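Local coordinates for protein phosphosugar isomerase (Escherichia coli O6:H1, PDB 5UQI) that probably interconverts arabinose-5-phosphate and ribulose-5-phosphate through a sugar isomerase (SIS) domain, and binds arabinose-5-phosphate in its pocket, at residues A[171-175]-A[176-180]. Residues are numbered along the deposited sequence; the frame is centred on the assembly and turned at random.
Sequences ALSEL and KKFTR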
ATOM      1  N   ALA A 171     -12.149  -2.850   6.006  1.00 17.70           N
ATOM      2  CA  ALA A 171     -13.447  -2.296   5.560  1.00 18.20           C
ATOM      3  C   ALA A 171     -14.016  -3.166   4.448  1.00 18.81           C
ATOM      4  O   ALA A 171     -15.168  -3.528   4.488  1.00 20.11           O
ATOM      5  CB  ALA A 171     -13.245  -0.887   5.068  1.00 18.45           C
ATOM      6  N   LEU A 172     -13.181  -3.615   3.475  1.00 17.52           N
ATOM      7  CA  LEU A 172     -13.689  -4.505   2.421  1.00 17.38           C
ATOM      8  C   LEU A 172     -14.220  -5.811   3.063  1.00 17.97           C
ATOM      9  O   LEU A 172     -15.246  -6.330   2.629  1.00 19.37           O
ATOM     10  CB  LEU A 172     -12.589  -4.865   1.375  1.00 16.60           C
ATOM     11  CG  LEU A 172     -12.136  -3.709   0.509  1.00 17.66           C
ATOM     12  CD1 LEU A 172     -10.822  -4.137  -0.158  1.00 18.15           C
ATOM     13  CD2 LEU A 172     -13.217  -3.440  -0.533  1.00 18.29           C
ATOM     14  N   SER A 173     -13.497  -6.319   4.073  1.00 15.47           N
ATOM     15  CA  SER A 173     -13.824  -7.589   4.709  1.00 17.73           C
ATOM     16  C   SER A 173     -15.202  -7.465   5.394  1.00 19.20           C
ATOM     17  O   SER A 173     -16.071  -8.339   5.184  1.00 17.83           O
ATOM     18  CB  SER A 173     -12.727  -7.922   5.735  1.00 16.41           C
ATOM     19  OG  SER A 173     -12.918  -9.252   6.237  1.00 18.24           O
ATOM     20  N   GLU A 174     -15.396  -6.373   6.135  1.00 19.48           N
ATOM     21  CA  GLU A 174     -16.695  -6.123   6.831  1.00 21.54           C
ATOM     22  C   GLU A 174     -17.790  -5.950   5.818  1.00 23.83           C
ATOM     23  O   GLU A 174     -18.858  -6.550   5.952  1.00 25.08           O
ATOM     24  CB  GLU A 174     -16.578  -4.937   7.775  1.00 24.99           C
ATOM     25  CG  GLU A 174     -17.887  -4.547   8.466  1.00 31.50           C
ATOM     26  CD  GLU A 174     -17.655  -3.760   9.742  1.00 38.06           C
ATOM     27  OE1 GLU A 174     -16.627  -3.983  10.442  1.00 51.23           O
ATOM     28  OE2 GLU A 174     -18.525  -2.913  10.051  1.00 44.91           O
ATOM     29  N   LEU A 175     -17.544  -5.155   4.772  1.00 23.32           N
ATOM     30  CA  LEU A 175     -18.558  -4.911   3.710  1.00 22.40           C
ATOM     31  C   LEU A 175     -19.000  -6.168   2.968  1.00 23.86           C
ATOM     32  O   LEU A 175     -20.188  -6.272   2.620  1.00 27.26           O
ATOM     33  CB  LEU A 175     -18.078  -3.815   2.743  1.00 23.14           C
ATOM     34  CG  LEU A 175     -17.910  -2.444   3.429  1.00 26.99           C
ATOM     35  CD1 LEU A 175     -17.127  -1.503   2.522  1.00 26.34           C
ATOM     36  CD2 LEU A 175     -19.300  -1.843   3.731  1.00 29.50           C
ATOM     37  N   LYS A 176     -18.121  -7.167   2.787  1.00 21.90           N
ATOM     38  CA  LYS A 176     -18.494  -8.372   2.094  1.00 22.79           C
ATOM     39  C   LYS A 176     -18.993  -9.469   3.038  1.00 23.06           C
ATOM     40  O   LYS A 176     -19.249 -10.578   2.558  1.00 26.17           O
ATOM     41  CB  LYS A 176     -17.328  -8.871   1.219  1.00 24.12           C
ATOM     42  CG  LYS A 176     -16.181  -9.545   1.955  1.00 28.20           C
ATOM     43  CD  LYS A 176     -14.961  -9.663   1.048  1.00 30.59           C
ATOM     44  CE  LYS A 176     -15.235 -10.501  -0.205  1.00 38.23           C
ATOM     45  NZ  LYS A 176     -14.230 -10.129  -1.260  1.00 36.85           N
ATOM     46  N   LYS A 177     -19.100  -9.169   4.345  1.00 23.19           N
ATOM     47  CA  LYS A 177     -19.615 -10.125   5.348  1.00 25.17           C
ATOM     48  C   LYS A 177     -18.702 -11.359   5.482  1.00 23.25           C
ATOM     49  O   LYS A 177     -19.129 -12.515   5.623  1.00 22.96           O
ATOM     50  CB  LYS A 177     -21.071 -10.587   4.985  1.00 28.08           C
ATOM     51  CG  LYS A 177     -22.046  -9.456   4.701  1.00 35.61           C
ATOM     52  CD  LYS A 177     -22.837  -8.994   5.911  1.00 40.87           C
ATOM     53  CE  LYS A 177     -24.053  -8.136   5.515  1.00 42.49           C
ATOM     54  NZ  LYS A 177     -23.713  -6.721   5.157  1.00 47.59           N
ATOM     55  N   PHE A 178     -17.394 -11.119   5.421  1.00 19.55           N
ATOM     56  CA  PHE A 178     -16.460 -12.170   5.693  1.00 20.42           C
ATOM     57  C   PHE A 178     -16.605 -12.678   7.134  1.00 22.10           C
ATOM     58  O   PHE A 178     -16.723 -11.891   8.048  1.00 23.23           O
ATOM     59  CB  PHE A 178     -15.054 -11.584   5.453  1.00 20.36           C
ATOM     60  CG  PHE A 178     -13.969 -12.608   5.493  1.00 20.74           C
ATOM     61  CD1 PHE A 178     -13.772 -13.448   4.382  1.00 20.67           C
ATOM     62  CD2 PHE A 178     -13.142 -12.687   6.589  1.00 19.65           C
ATOM     63  CE1 PHE A 178     -12.739 -14.409   4.392  1.00 23.98           C
ATOM     64  CE2 PHE A 178     -12.077 -13.663   6.591  1.00 21.47           C
ATOM     65  CZ  PHE A 178     -11.915 -14.502   5.527  1.00 21.13           C
ATOM     66  N   THR A 179     -16.638 -14.003   7.303  1.00 21.33           N
ATOM     67  CA  THR A 179     -16.971 -14.628   8.591  1.00 22.36           C
ATOM     68  C   THR A 179     -15.804 -15.222   9.362  1.00 22.26           C
ATOM     69  O   THR A 179     -14.716 -15.515   8.773  1.00 20.79           O
ATOM     70  CB  THR A 179     -17.957 -15.783   8.314  1.00 21.55           C
ATOM     71  OG1 THR A 179     -17.302 -16.802   7.549  1.00 24.16           O
ATOM     72  CG2 THR A 179     -19.131 -15.296   7.488  1.00 21.06           C
ATOM     73  N   ARG A 180     -15.979 -15.470  10.659  1.00 20.25           N
ATOM     74  CA  ARG A 180     -15.045 -16.298  11.436  1.00 19.42           C
ATOM     75  C   ARG A 180     -14.795 -17.657  10.751  1.00 19.33           C
ATOM     76  O   ARG A 180     -13.687 -18.158  10.827  1.00 20.51           O
ATOM     77  CB  ARG A 180     -15.558 -16.514  12.878  1.00 24.94           C
ATOM     78  CG  ARG A 180     -14.589 -17.349  13.772  1.00 29.83           C
ATOM     79  CD  ARG A 180     -15.172 -17.883  15.104  1.00 36.82           C
ATOM     80  NE  ARG A 180     -15.683 -16.821  15.983  1.00 39.82           N
ATOM     81  CZ  ARG A 180     -14.922 -16.006  16.745  1.00 43.19           C
ATOM     82  NH1 ARG A 180     -13.583 -16.115  16.750  1.00 39.71           N
ATOM     83  NH2 ARG A 180     -15.508 -15.082  17.524  1.00 37.78           N
TER
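S173 and F178 meet where helix 156-175 ends: the hydroxyl OG of S173 is in van der Waals contact with F178, 3.3 Å from its CB and 3.5 Å from its ring atom CD2, approaching the ring obliquely, and is itself hydrogen-bonded to T68 O. The backbones of the same two residues are joined by a hydrogen bond from F178 N to S173 O (3.1 Å, 164° at the hydrogen). K176 N still makes an ordinary helical hydrogen bond to L172 O (3.0 Å), with a weak second one to S173 O, while K177 N hydrogen-bonds to E174 O at 3.1 Å from well above the carbonyl plane. K177 takes a positive phi of 64°, and with the paired hydrogen bonds from K177 N and F178 N this makes a Schellman motif that turns the chain out of the helix. The aliphatic part of K176 lies over the helix end, CG 3.4 Å from L172 O; with CG set between backbone N and carbonyl carbon (chi1 76°) and a bend at chi3, the chain places NZ where it is hydrogen-bonded to G69 O. L172 and L175 pack on I36 and Q40 of helix 32-41, and F178 lies against F183 and Y186 of helix 180-186, which T179 N-caps through D182 N. S173 and K176 thus tie the helix end and the turn to backbone oxygens of T68 and G69: the S173 hydroxyl, though buried against F178, is satisfied, and the Schellman hydrogen bonds occupy the S173 and E174 carbonyls as the chain leaves the helix.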